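Local coordinates for protein nucleoporin NUP170 (Chaetomium thermophilum, PDB 5HAX) that probably serves as a scaffold nucleoporin of the nuclear pore complex, combining an N-terminal beta-propeller with a helical C-terminal region, at residues Ser91-Asp96 / Gly106-Thr111; Thr115-Val120 / His133-Ala138; Thr140-Leu145 / Arg166-Arg171; Ser174-Ile179 / Ile187-Glu192. All blocks are in the same frame, centred on the assembly; numbering follows the deposited sequence.

The four contacts follow one another along the chain and cover three consecutive blades of the N-terminal beta-propeller, each an antiparallel sheet of four strands. Contact 1 joins the last two strands of the blade 73-107. Contacts 2 and 3 share the next blade: contact 2 pairs its first two strands, contact 3 its last two, and strands 133-139 and 142-151 lie side by side between them. Contact 4 pairs the first two strands of the blade 178-217. Contact 2 sits centrally, its centre about 11 Å from those of contacts 1, 3 and 4. Leu-92 reaches it from one neighbouring blade and Val-176 and Ile-179 from the other, wedging its blade between two neighbours in the ring.

Contact 1: Ser91-Asp96 / Gly106-Thr111; sequences SLFLWD and GYEEAT
Leu-92 and Tyr-107 form an antiparallel hydrogen-bonded pair that joins strand 91-96 to strand 105-107, the outer hairpin of a propeller blade. Tyr-107 N donates a hydrogen bond to Leu-92 O at 2.8 Å, and Leu-92 N returns a bond to Tyr-107 O at 3.0 Å. A weak hydrogen bond lies just beyond the strand pair, from Ser-91 OG to Glu-108 OE1 at 3.3 Å. Glu-108 has CG anti to its carbonyl carbon (chi1 -42°) and runs extended from there, which sets its carboxylate beside Ser-91 OG and the Phe-93 ring. Its other oxygen, OE2, rests 3.7 Å from Phe-93 CZ, with the ring and carboxylate planes 64° apart. On the same ring, Phe-93 CD1 packs on Gly-106 CA at 3.7 Å; a beta carbon on Gly-106 would be tight against Phe-93 CE1. Phe-93 also stacks with His-65. On the other face, Leu-92 and Tyr-107 turn toward the next blade, Leu-92 meeting Val-137 and Tyr-107 meeting Ile-144 and Leu-146. Replacing Glu-108 by an alanine would probably leave Ser-91 OG without this acceptor and open a gap beside the Phe-93 ring. Gly-106 is backbone-bonded to the chain of another protein, to which Glu-108 OE1 makes a long, weak ion pair. The backbone bonds thus set the pairing; the carboxylate adds a weakly held polar fringe, at most loosely linked to that chain.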
loop_
_atom_site.group_PDB
_atom_site.type_symbol
_atom_site.label_atom_id
_atom_site.label_comp_id
_atom_site.label_asym_id
_atom_site.label_seq_id
_atom_site.Cartn_x
_atom_site.Cartn_y
_atom_site.Cartn_z
ATOM N N SER A 91 -9.244 6.334 -31.574
ATOM C CA SER A 91 -9.709 5.016 -31.160
ATOM C C SER A 91 -9.017 4.588 -29.873
ATOM O O SER A 91 -7.847 4.906 -29.643
ATOM C CB SER A 91 -9.460 3.978 -32.260
ATOM O OG SER A 91 -10.267 4.236 -33.396
ATOM N N LEU A 92 -9.753 3.852 -29.037
ATOM C CA LEU A 92 -9.277 3.407 -27.732
ATOM C C LEU A 92 -9.496 1.909 -27.579
ATOM O O LEU A 92 -10.545 1.386 -27.966
ATOM C CB LEU A 92 -10.001 4.152 -26.607
ATOM C CG LEU A 92 -9.666 3.710 -25.183
ATOM C CD1 LEU A 92 -8.187 3.913 -24.885
ATOM C CD2 LEU A 92 -10.530 4.466 -24.191
ATOM N N PHE A 93 -8.511 1.227 -26.991
ATOM C CA PHE A 93 -8.562 -0.222 -26.813
ATOM C C PHE A 93 -8.092 -0.583 -25.411
ATOM O O PHE A 93 -6.975 -0.232 -25.021
ATOM C CB PHE A 93 -7.702 -0.931 -27.863
ATOM C CG PHE A 93 -8.153 -0.686 -29.272
ATOM C CD1 PHE A 93 -9.174 -1.438 -29.824
ATOM C CD2 PHE A 93 -7.560 0.302 -30.041
ATOM C CE1 PHE A 93 -9.596 -1.212 -31.121
ATOM C CE2 PHE A 93 -7.978 0.534 -31.339
ATOM C CZ PHE A 93 -8.997 -0.226 -31.879
ATOM N N LEU A 94 -8.943 -1.288 -24.667
ATOM C CA LEU A 94 -8.642 -1.776 -23.327
ATOM C C LEU A 94 -8.472 -3.289 -23.356
ATOM O O LEU A 94 -9.038 -3.974 -24.213
ATOM C CB LEU A 94 -9.757 -1.413 -22.339
ATOM C CG LEU A 94 -10.035 0.058 -22.015
ATOM C CD1 LEU A 94 -10.581 0.817 -23.216
ATOM C CD2 LEU A 94 -11.016 0.143 -20.855
ATOM N N TRP A 95 -7.698 -3.816 -22.408
ATOM C CA TRP A 95 -7.534 -5.261 -22.315
ATOM C C TRP A 95 -7.001 -5.639 -20.941
ATOM O O TRP A 95 -6.272 -4.874 -20.305
ATOM C CB TRP A 95 -6.604 -5.792 -23.413
ATOM C CG TRP A 95 -5.142 -5.528 -23.187
ATOM C CD1 TRP A 95 -4.246 -6.351 -22.567
ATOM C CD2 TRP A 95 -4.404 -4.371 -23.597
ATOM N NE1 TRP A 95 -2.998 -5.775 -22.561
ATOM C CE2 TRP A 95 -3.068 -4.559 -23.188
ATOM C CE3 TRP A 95 -4.743 -3.191 -24.269
ATOM C CZ2 TRP A 95 -2.076 -3.613 -23.425
ATOM C CZ3 TRP A 95 -3.754 -2.254 -24.504
ATOM C CH2 TRP A 95 -2.437 -2.471 -24.083
ATOM N N ASP A 96 -7.383 -6.836 -20.498
ATOM C CA ASP A 96 -6.928 -7.400 -19.230
ATOM C C ASP A 96 -5.551 -8.022 -19.436
ATOM O O ASP A 96 -5.421 -9.052 -20.106
ATOM C CB ASP A 96 -7.940 -8.432 -18.736
ATOM C CG ASP A 96 -7.428 -9.251 -17.568
ATOM O OD1 ASP A 96 -6.594 -8.747 -16.788
ATOM O OD2 ASP A 96 -7.872 -10.409 -17.428
ATOM N N GLY A 106 -12.809 -2.588 -27.661
ATOM C CA GLY A 106 -12.635 -1.431 -28.524
ATOM C C GLY A 106 -13.724 -0.391 -28.310
ATOM O O GLY A 106 -14.891 -0.723 -28.115
ATOM N N TYR A 107 -13.318 0.877 -28.346
ATOM C CA TYR A 107 -14.243 2.005 -28.267
ATOM C C TYR A 107 -13.768 3.058 -29.257
ATOM O O TYR A 107 -12.711 3.666 -29.058
ATOM C CB TYR A 107 -14.317 2.579 -26.854
ATOM C CG TYR A 107 -15.108 3.864 -26.776
ATOM C CD1 TYR A 107 -14.470 5.096 -26.779
ATOM C CD2 TYR A 107 -16.495 3.844 -26.714
ATOM C CE1 TYR A 107 -15.190 6.274 -26.713
ATOM C CE2 TYR A 107 -17.224 5.016 -26.649
ATOM C CZ TYR A 107 -16.566 6.228 -26.647
ATOM O OH TYR A 107 -17.285 7.400 -26.583
ATOM N N GLU A 108 -14.555 3.280 -30.315
ATOM C CA GLU A 108 -14.144 4.128 -31.427
ATOM C C GLU A 108 -15.201 5.174 -31.769
ATOM O O GLU A 108 -15.202 5.700 -32.886
ATOM C CB GLU A 108 -13.826 3.270 -32.652
ATOM C CG GLU A 108 -13.049 2.004 -32.307
ATOM C CD GLU A 108 -12.539 1.263 -33.529
ATOM O OE1 GLU A 108 -12.290 1.914 -34.565
ATOM O OE2 GLU A 108 -12.388 0.026 -33.449
ATOM N N GLU A 109 -16.092 5.494 -30.828
ATOM C CA GLU A 109 -17.097 6.521 -31.079
ATOM C C GLU A 109 -16.464 7.895 -31.249
ATOM O O GLU A 109 -17.001 8.736 -31.977
ATOM C CB GLU A 109 -18.113 6.564 -29.936
ATOM C CG GLU A 109 -18.812 5.244 -29.657
ATOM C CD GLU A 109 -19.516 4.687 -30.877
ATOM O OE1 GLU A 109 -19.077 3.636 -31.390
ATOM O OE2 GLU A 109 -20.511 5.299 -31.322
ATOM N N ALA A 110 -15.335 8.138 -30.585
ATOM C CA ALA A 110 -14.725 9.459 -30.591
ATOM C C ALA A 110 -14.396 9.903 -32.010
ATOM O O ALA A 110 -14.024 9.102 -32.873
ATOM C CB ALA A 110 -13.456 9.466 -29.738
ATOM N N THR A 111 -14.530 11.208 -32.237
ATOM C CA THR A 111 -14.318 11.807 -33.547
ATOM C C THR A 111 -12.943 12.439 -33.702
ATOM O O THR A 111 -12.443 12.528 -34.829
ATOM C CB THR A 111 -15.395 12.867 -33.824
ATOM O OG1 THR A 111 -15.055 13.605 -35.004
ATOM C CG2 THR A 111 -15.546 13.836 -32.647
#

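Contact 2: Thr115-Val120 / His133-Ala138; sequences TAVALV and HVLVVA
The imidazole of His-133 carries Leu-119 on one face: methyl CD2 stands 4.1 Å from the ring centroid, 18° off the normal, in a CH-pi contact. At the ring's edge, near its plane, lies Val-120 O. These residues close one end of an antiparallel strand pair, the first two strands of a propeller blade. Leu-119 CG is anti to the backbone N (chi1 -173°), a turn that carries both methyls over to His-133; CD1 comes within 3.4 Å of His-133 CB. The polar end of the ring is bonded through NE2 to Glu-80. Leu-119 shares its face of the sheet with Val-117, whose CG1 meets Leu-135 CD1 at 3.8 Å. The reverse face carries small and beta-branched residues, Ala-116, Ala-118, Val-120, Val-134, Val-136 and Ala-138, and there Ile-179 of the following blade packs on both alanines of strand 114-120. Backbone bonds run the length of the pair, the shortest from Val-134 N to Val-120 O at 2.7 Å. At the far end the pairing slips into a classic beta bulge: Ala-138 O accepts Thr-115 N at 2.8 Å and, weakly, Ala-116 N at 3.3 Å.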
loop_
_atom_site.group_PDB
_atom_site.type_symbol
_atom_site.label_atom_id
_atom_site.label_comp_id
_atom_site.label_asym_id
_atom_site.label_seq_id
_atom_site.Cartn_x
_atom_site.Cartn_y
_atom_site.Cartn_z
ATOM N N THR A 115 -6.389 12.456 -26.148
ATOM C CA THR A 115 -5.214 13.028 -25.505
ATOM C C THR A 115 -5.027 12.582 -24.061
ATOM O O THR A 115 -3.933 12.762 -23.516
ATOM C CB THR A 115 -5.284 14.564 -25.543
ATOM O OG1 THR A 115 -6.512 15.008 -24.956
ATOM C CG2 THR A 115 -5.196 15.068 -26.982
ATOM N N ALA A 116 -6.049 12.009 -23.433
ATOM C CA ALA A 116 -5.930 11.523 -22.066
ATOM C C ALA A 116 -7.072 10.561 -21.780
ATOM O O ALA A 116 -8.171 10.703 -22.323
ATOM C CB ALA A 116 -5.940 12.676 -21.055
ATOM N N VAL A 117 -6.792 9.580 -20.922
ATOM C CA VAL A 117 -7.771 8.587 -20.489
ATOM C C VAL A 117 -7.510 8.278 -19.019
ATOM O O VAL A 117 -6.354 8.200 -18.590
ATOM C CB VAL A 117 -7.692 7.297 -21.337
ATOM C CG1 VAL A 117 -8.698 6.262 -20.842
ATOM C CG2 VAL A 117 -7.922 7.605 -22.810
ATOM N N ALA A 118 -8.582 8.092 -18.248
ATOM C CA ALA A 118 -8.443 7.789 -16.830
ATOM C C ALA A 118 -9.662 7.025 -16.334
ATOM O O ALA A 118 -10.755 7.118 -16.896
ATOM C CB ALA A 118 -8.250 9.063 -16.000
ATOM N N LEU A 119 -9.451 6.269 -15.257
ATOM C CA LEU A 119 -10.489 5.487 -14.597
ATOM C C LEU A 119 -10.651 6.019 -13.180
ATOM O O LEU A 119 -9.721 5.925 -12.372
ATOM C CB LEU A 119 -10.118 4.002 -14.580
ATOM C CG LEU A 119 -11.177 3.026 -14.066
ATOM C CD1 LEU A 119 -12.333 2.937 -15.048
ATOM C CD2 LEU A 119 -10.562 1.654 -13.823
ATOM N N VAL A 120 -11.826 6.566 -12.878
ATOM C CA VAL A 120 -12.054 7.250 -11.605
ATOM C C VAL A 120 -13.264 6.635 -10.916
ATOM O O VAL A 120 -14.056 5.915 -11.543
ATOM C CB VAL A 120 -12.260 8.769 -11.803
ATOM C CG1 VAL A 120 -11.009 9.402 -12.411
ATOM C CG2 VAL A 120 -13.484 9.035 -12.674
ATOM N N HIS A 133 -16.867 2.147 -11.681
ATOM C CA HIS A 133 -15.943 3.206 -12.059
ATOM C C HIS A 133 -16.572 4.066 -13.146
ATOM O O HIS A 133 -17.616 3.731 -13.712
ATOM C CB HIS A 133 -14.609 2.641 -12.565
ATOM C CG HIS A 133 -13.866 1.825 -11.555
ATOM N ND1 HIS A 133 -14.046 0.466 -11.419
ATOM C CD2 HIS A 133 -12.927 2.174 -10.644
ATOM C CE1 HIS A 133 -13.255 0.014 -10.461
ATOM N NE2 HIS A 133 -12.566 1.030 -9.975
ATOM N N VAL A 134 -15.915 5.187 -13.430
ATOM C CA VAL A 134 -16.230 6.032 -14.575
ATOM C C VAL A 134 -14.976 6.135 -15.430
ATOM O O VAL A 134 -13.881 6.380 -14.909
ATOM C CB VAL A 134 -16.713 7.431 -14.146
ATOM C CG1 VAL A 134 -16.850 8.354 -15.362
ATOM C CG2 VAL A 134 -18.034 7.329 -13.407
ATOM N N LEU A 135 -15.141 5.944 -16.735
ATOM C CA LEU A 135 -14.055 6.073 -17.696
ATOM C C LEU A 135 -14.134 7.457 -18.329
ATOM O O LEU A 135 -15.130 7.787 -18.981
ATOM C CB LEU A 135 -14.149 4.980 -18.759
ATOM C CG LEU A 135 -13.062 4.953 -19.835
ATOM C CD1 LEU A 135 -11.714 4.584 -19.242
ATOM C CD2 LEU A 135 -13.445 3.979 -20.934
ATOM N N VAL A 136 -13.095 8.264 -18.125
ATOM C CA VAL A 136 -13.015 9.611 -18.684
ATOM C C VAL A 136 -12.109 9.556 -19.906
ATOM O O VAL A 136 -10.951 9.134 -19.807
ATOM C CB VAL A 136 -12.483 10.620 -17.654
ATOM C CG1 VAL A 136 -12.581 12.036 -18.208
ATOM C CG2 VAL A 136 -13.240 10.504 -16.340
ATOM N N VAL A 137 -12.631 9.987 -21.052
ATOM C CA VAL A 137 -11.898 9.993 -22.315
ATOM C C VAL A 137 -11.859 11.432 -22.811
ATOM O O VAL A 137 -12.901 12.004 -23.158
ATOM C CB VAL A 137 -12.540 9.070 -23.359
ATOM C CG1 VAL A 137 -11.766 9.128 -24.671
ATOM C CG2 VAL A 137 -12.607 7.640 -22.838
ATOM N N ALA A 138 -10.662 12.011 -22.861
ATOM C CA ALA A 138 -10.466 13.383 -23.311
ATOM C C ALA A 138 -9.884 13.387 -24.718
ATOM O O ALA A 138 -8.893 12.700 -24.987
ATOM C CB ALA A 138 -9.542 14.140 -22.357
#

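Contact 3: Thr140-Leu145 / Arg166-Arg171; sequences TSEIIL and RMSVHR
Strands 142-151 and 159-170 form the outer beta hairpin of a propeller blade, and the contact covers the open end of that hairpin. Ile-143 and Val-169 are its hydrogen-bonded pair: Ile-143 N donates to Val-169 O at 3.0 Å, while the return bond from Val-169 N to Ile-143 O is longer. Leu-145 N continues the ladder to Met-167 O, and there Leu-145 CD1 packs obliquely on Met-167 CB at 4.0 Å. Beyond the strand end, Arg-171 N reaches Ser-141 O at 2.9 Å with an almost straight N-H (177°), although the donor stands above the carbonyl plane. The side chain of Arg-171 then crosses that of Ile-143 at about a right angle, its CG 3.9 Å from Ile-143 CD1. A bend at chi3 (74°) folds the guanidinium over Thr-140, whose carbonyl O lies over the centre of one face, 3.4 Å from CZ. This approach is face-on, so Thr-140 O is not an N-H acceptor of the group. Arg-171 NH2 instead makes a salt bridge to a bound phosphate ion, probably from the crystallisation liquor. With a leucine in place of Arg-171, the phosphate would be likely to lose its cationic mate and Thr-140 O the flat group that covers it. Ile-143, Leu-145, Met-167 and Val-169 pack against strands 198-202 and 213-217 of the following blade. The hairpin thus joins an apolar face against that blade to a polar end where the guanidinium lays one face over the partly negative Thr-140 O, probably a favourable electrostatic contact, while NH2 reaches the phosphate.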
loop_
_atom_site.group_PDB
_atom_site.type_symbol
_atom_site.label_atom_id
_atom_site.label_comp_id
_atom_site.label_asym_id
_atom_site.label_seq_id
_atom_site.Cartn_x
_atom_site.Cartn_y
_atom_site.Cartn_z
ATOM N N THR A 140 -9.214 16.191 -28.354
ATOM C CA THR A 140 -8.927 17.585 -28.671
ATOM C C THR A 140 -10.192 18.420 -28.822
ATOM O O THR A 140 -10.089 19.644 -28.951
ATOM C CB THR A 140 -8.101 17.680 -29.956
ATOM O OG1 THR A 140 -8.785 17.015 -31.024
ATOM C CG2 THR A 140 -6.733 17.044 -29.763
ATOM N N SER A 141 -11.369 17.792 -28.796
ATOM C CA SER A 141 -12.640 18.479 -28.985
ATOM C C SER A 141 -13.586 18.373 -27.797
ATOM O O SER A 141 -14.410 19.270 -27.610
ATOM C CB SER A 141 -13.351 17.932 -30.232
ATOM O OG SER A 141 -14.542 18.649 -30.502
ATOM N N GLU A 142 -13.493 17.318 -26.987
ATOM C CA GLU A 142 -14.460 17.114 -25.915
ATOM C C GLU A 142 -13.911 16.111 -24.909
ATOM O O GLU A 142 -12.925 15.414 -25.165
ATOM C CB GLU A 142 -15.799 16.626 -26.478
ATOM C CG GLU A 142 -15.685 15.313 -27.243
ATOM C CD GLU A 142 -16.948 14.961 -28.003
ATOM O OE1 GLU A 142 -16.897 14.037 -28.842
ATOM O OE2 GLU A 142 -17.990 15.606 -27.761
ATOM N N ILE A 143 -14.573 16.053 -23.752
ATOM C CA ILE A 143 -14.351 15.020 -22.745
ATOM C C ILE A 143 -15.614 14.174 -22.661
ATOM O O ILE A 143 -16.730 14.707 -22.650
ATOM C CB ILE A 143 -14.004 15.607 -21.362
ATOM C CG1 ILE A 143 -12.719 16.440 -21.430
ATOM C CG2 ILE A 143 -13.839 14.486 -20.342
ATOM C CD1 ILE A 143 -12.943 17.891 -21.801
ATOM N N ILE A 144 -15.433 12.859 -22.577
ATOM C CA ILE A 144 -16.526 11.894 -22.639
ATOM C C ILE A 144 -16.474 11.027 -21.388
ATOM O O ILE A 144 -15.404 10.530 -21.016
ATOM C CB ILE A 144 -16.433 11.026 -23.908
ATOM C CG1 ILE A 144 -16.396 11.917 -25.156
ATOM C CG2 ILE A 144 -17.604 10.053 -23.979
ATOM C CD1 ILE A 144 -15.911 11.208 -26.400
ATOM N N LEU A 145 -17.626 10.846 -20.747
ATOM C CA LEU A 145 -17.759 9.974 -19.586
ATOM C C LEU A 145 -18.464 8.689 -19.995
ATOM O O LEU A 145 -19.497 8.731 -20.670
ATOM C CB LEU A 145 -18.543 10.660 -18.469
ATOM C CG LEU A 145 -18.039 12.023 -17.998
ATOM C CD1 LEU A 145 -18.924 12.536 -16.872
ATOM C CD2 LEU A 145 -16.585 11.946 -17.556
ATOM N N ARG A 166 -24.611 9.690 -22.150
ATOM C CA ARG A 166 -25.031 10.976 -22.701
ATOM C C ARG A 166 -24.348 12.150 -22.010
ATOM O O ARG A 166 -24.762 13.300 -22.202
ATOM C CB ARG A 166 -26.556 11.158 -22.629
ATOM C CG ARG A 166 -27.364 10.012 -23.217
ATOM C CD ARG A 166 -28.853 10.312 -23.130
ATOM N NE ARG A 166 -29.677 9.112 -23.257
ATOM C CZ ARG A 166 -30.946 9.033 -22.871
ATOM N NH1 ARG A 166 -31.548 10.082 -22.321
ATOM N NH2 ARG A 166 -31.618 7.899 -23.027
ATOM N N MET A 167 -23.312 11.890 -21.214
ATOM C CA MET A 167 -22.602 12.922 -20.468
ATOM C C MET A 167 -21.326 13.287 -21.216
ATOM O O MET A 167 -20.435 12.445 -21.383
ATOM C CB MET A 167 -22.274 12.438 -19.056
ATOM C CG MET A 167 -23.493 12.169 -18.189
ATOM S SD MET A 167 -23.063 11.448 -16.594
ATOM C CE MET A 167 -24.678 11.330 -15.827
ATOM N N SER A 168 -21.240 14.536 -21.666
ATOM C CA SER A 168 -20.059 15.020 -22.365
ATOM C C SER A 168 -20.106 16.539 -22.407
ATOM O O SER A 168 -21.174 17.148 -22.295
ATOM C CB SER A 168 -19.966 14.446 -23.783
ATOM O OG SER A 168 -20.959 15.009 -24.622
ATOM N N VAL A 169 -18.930 17.143 -22.569
ATOM C CA VAL A 169 -18.795 18.592 -22.651
ATOM C C VAL A 169 -17.694 18.928 -23.644
ATOM O O VAL A 169 -16.702 18.204 -23.774
ATOM C CB VAL A 169 -18.483 19.232 -21.280
ATOM C CG1 VAL A 169 -19.742 19.330 -20.433
ATOM C CG2 VAL A 169 -17.391 18.456 -20.557
ATOM N N HIS A 170 -17.881 20.039 -24.351
ATOM C CA HIS A 170 -16.847 20.534 -25.246
ATOM C C HIS A 170 -15.616 20.933 -24.444
ATOM O O HIS A 170 -15.719 21.533 -23.370
ATOM C CB HIS A 170 -17.374 21.720 -26.054
ATOM C CG HIS A 170 -18.500 21.363 -26.973
ATOM N ND1 HIS A 170 -19.596 22.175 -27.162
ATOM C CD2 HIS A 170 -18.699 20.276 -27.755
ATOM C CE1 HIS A 170 -20.422 21.605 -28.021
ATOM N NE2 HIS A 170 -19.900 20.452 -28.397
ATOM N N ARG A 171 -14.442 20.578 -24.967
ATOM C CA ARG A 171 -13.202 20.791 -24.231
ATOM C C ARG A 171 -12.915 22.276 -24.055
ATOM O O ARG A 171 -12.740 22.760 -22.931
ATOM C CB ARG A 171 -12.037 20.116 -24.955
ATOM C CG ARG A 171 -10.752 20.088 -24.143
ATOM C CD ARG A 171 -9.538 19.846 -25.018
ATOM N NE ARG A 171 -9.190 21.021 -25.813
ATOM C CZ ARG A 171 -8.109 21.113 -26.580
ATOM N NH1 ARG A 171 -7.261 20.095 -26.659
ATOM N NH2 ARG A 171 -7.872 22.221 -27.267
#

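Contact 4: Ser174-Ile179 / Ile187-Glu192; sequences SDVSFI and IFLGGE
Gly-190 and Gly-191 pass close to segment 174-179 at a classic beta bulge, where the first two strands of a propeller blade begin to pair. Ser-177 and Phe-178 both face Gly-190, and its single carbonyl oxygen takes both backbone donors, Ser-177 N at 2.9 Å and Phe-178 N at 3.0 Å. The first meets a lone pair in the carbonyl plane; the second is tilted 32° from it. Gly-191 CA approaches Asp-175 O to 3.3 Å, and a beta carbon there would clash with that same oxygen, so the close approach rests on the missing side chain. The Phe-178 ring lies obliquely along the glycines, CD2 nearest, and Ser-177 CB covers one of its faces. The solvent side is the end where the Glu-192 side chain lies; there the backbone N is held, but the carboxylate makes only loose contacts. Asp-175 CG is anti to the backbone N (chi1 165°), a rotation that directs the carboxylate across to the other segment. Two donors grip its OD2: Glu-192 N on the anti side, and Ser-177 OG at 2.8 Å on the syn lone pair. Glu-192 OE1 stays 4.6 Å from Asp-175 OD2, and the mild repulsion expected between the carboxylates is probably eased by those donors. The face of the sheet opposite Phe-178, carrying Ile-179 and Leu-189, is apolar and abuts the preceding blade, Val-176 on Ala-138 and Ile-179 on Val-136. Ile-179 and Leu-189 lie side by side there and point the same way, with Ile-179 CG1 3.7 Å from Leu-189 CD2.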
loop_
_atom_site.group_PDB
_atom_site.type_symbol
_atom_site.label_atom_id
_atom_site.label_comp_id
_atom_site.label_asym_id
_atom_site.label_seq_id
_atom_site.Cartn_x
_atom_site.Cartn_y
_atom_site.Cartn_z
ATOM N N SER A 174 -8.072 24.699 -23.973
ATOM C CA SER A 174 -6.991 24.170 -23.150
ATOM C C SER A 174 -6.858 22.665 -23.350
ATOM O O SER A 174 -7.832 21.919 -23.191
ATOM C CB SER A 174 -7.232 24.486 -21.674
ATOM O OG SER A 174 -7.160 25.881 -21.431
ATOM N N ASP A 175 -5.647 22.229 -23.687
ATOM C CA ASP A 175 -5.338 20.810 -23.808
ATOM C C ASP A 175 -5.617 20.073 -22.502
ATOM O O ASP A 175 -5.483 20.630 -21.408
ATOM C CB ASP A 175 -3.869 20.635 -24.204
ATOM C CG ASP A 175 -3.370 19.217 -24.009
ATOM O OD1 ASP A 175 -3.592 18.379 -24.906
ATOM O OD2 ASP A 175 -2.743 18.944 -22.962
ATOM N N VAL A 176 -6.012 18.806 -22.625
ATOM C CA VAL A 176 -6.225 17.916 -21.484
ATOM C C VAL A 176 -5.278 16.733 -21.644
ATOM O O VAL A 176 -5.471 15.890 -22.532
ATOM C CB VAL A 176 -7.682 17.440 -21.382
ATOM C CG1 VAL A 176 -7.837 16.443 -20.236
ATOM C CG2 VAL A 176 -8.621 18.623 -21.184
ATOM N N SER A 177 -4.261 16.666 -20.782
ATOM C CA SER A 177 -3.319 15.556 -20.744
ATOM C C SER A 177 -3.289 14.841 -19.404
ATOM O O SER A 177 -2.631 13.800 -19.295
ATOM C CB SER A 177 -1.895 16.039 -21.071
ATOM O OG SER A 177 -1.774 16.415 -22.430
ATOM N N PHE A 178 -3.973 15.361 -18.389
ATOM C CA PHE A 178 -3.952 14.789 -17.049
ATOM C C PHE A 178 -5.365 14.801 -16.489
ATOM O O PHE A 178 -6.024 15.845 -16.485
ATOM C CB PHE A 178 -3.001 15.572 -16.135
ATOM C CG PHE A 178 -1.655 15.834 -16.749
ATOM C CD1 PHE A 178 -0.731 14.811 -16.882
ATOM C CD2 PHE A 178 -1.315 17.101 -17.197
ATOM C CE1 PHE A 178 0.509 15.045 -17.453
ATOM C CE2 PHE A 178 -0.077 17.344 -17.766
ATOM C CZ PHE A 178 0.836 16.316 -17.895
ATOM N N ILE A 179 -5.825 13.639 -16.031
ATOM C CA ILE A 179 -7.136 13.480 -15.414
ATOM C C ILE A 179 -6.943 12.729 -14.106
ATOM O O ILE A 179 -6.276 11.689 -14.078
ATOM C CB ILE A 179 -8.116 12.712 -16.323
ATOM C CG1 ILE A 179 -8.171 13.336 -17.720
ATOM C CG2 ILE A 179 -9.506 12.669 -15.690
ATOM C CD1 ILE A 179 -8.869 12.460 -18.744
ATOM N N ILE A 187 -13.914 15.001 -10.684
ATOM C CA ILE A 187 -13.025 14.818 -11.831
ATOM C C ILE A 187 -12.338 16.147 -12.126
ATOM O O ILE A 187 -13.008 17.138 -12.442
ATOM C CB ILE A 187 -13.795 14.321 -13.067
ATOM C CG1 ILE A 187 -14.464 12.972 -12.774
ATOM C CG2 ILE A 187 -12.864 14.205 -14.268
ATOM C CD1 ILE A 187 -15.425 12.518 -13.854
ATOM N N PHE A 188 -11.006 16.161 -12.047
ATOM C CA PHE A 188 -10.202 17.347 -12.310
ATOM C C PHE A 188 -9.330 17.142 -13.547
ATOM O O PHE A 188 -8.844 16.036 -13.805
ATOM C CB PHE A 188 -9.317 17.689 -11.106
ATOM C CG PHE A 188 -10.086 18.102 -9.880
ATOM C CD1 PHE A 188 -10.665 19.357 -9.799
ATOM C CD2 PHE A 188 -10.219 17.239 -8.805
ATOM C CE1 PHE A 188 -11.369 19.741 -8.671
ATOM C CE2 PHE A 188 -10.922 17.618 -7.673
ATOM C CZ PHE A 188 -11.497 18.872 -7.607
ATOM N N LEU A 189 -9.118 18.228 -14.301
ATOM C CA LEU A 189 -8.426 18.181 -15.585
ATOM C C LEU A 189 -7.340 19.249 -15.662
ATOM O O LEU A 189 -7.478 20.343 -15.107
ATOM C CB LEU A 189 -9.391 18.400 -16.757
ATOM C CG LEU A 189 -10.699 17.612 -16.787
ATOM C CD1 LEU A 189 -11.564 18.135 -17.921
ATOM C CD2 LEU A 189 -10.447 16.123 -16.947
ATOM N N GLY A 190 -6.271 18.923 -16.390
ATOM C CA GLY A 190 -5.177 19.839 -16.668
ATOM C C GLY A 190 -4.426 19.357 -17.890
ATOM O O GLY A 190 -4.635 18.240 -18.367
ATOM N N GLY A 191 -3.542 20.206 -18.399
ATOM C CA GLY A 191 -2.831 19.851 -19.611
ATOM C C GLY A 191 -1.634 20.727 -19.907
ATOM O O GLY A 191 -1.088 21.393 -19.026
ATOM N N GLU A 192 -1.235 20.712 -21.182
ATOM C CA GLU A 192 0.010 21.312 -21.638
ATOM C C GLU A 192 -0.200 22.653 -22.339
ATOM O O GLU A 192 0.704 23.130 -23.035
ATOM C CB GLU A 192 0.742 20.332 -22.558
ATOM C CG GLU A 192 1.022 18.986 -21.891
ATOM C CD GLU A 192 1.812 18.038 -22.772
ATOM O OE1 GLU A 192 1.645 18.089 -24.009
ATOM O OE2 GLU A 192 2.602 17.239 -22.223
#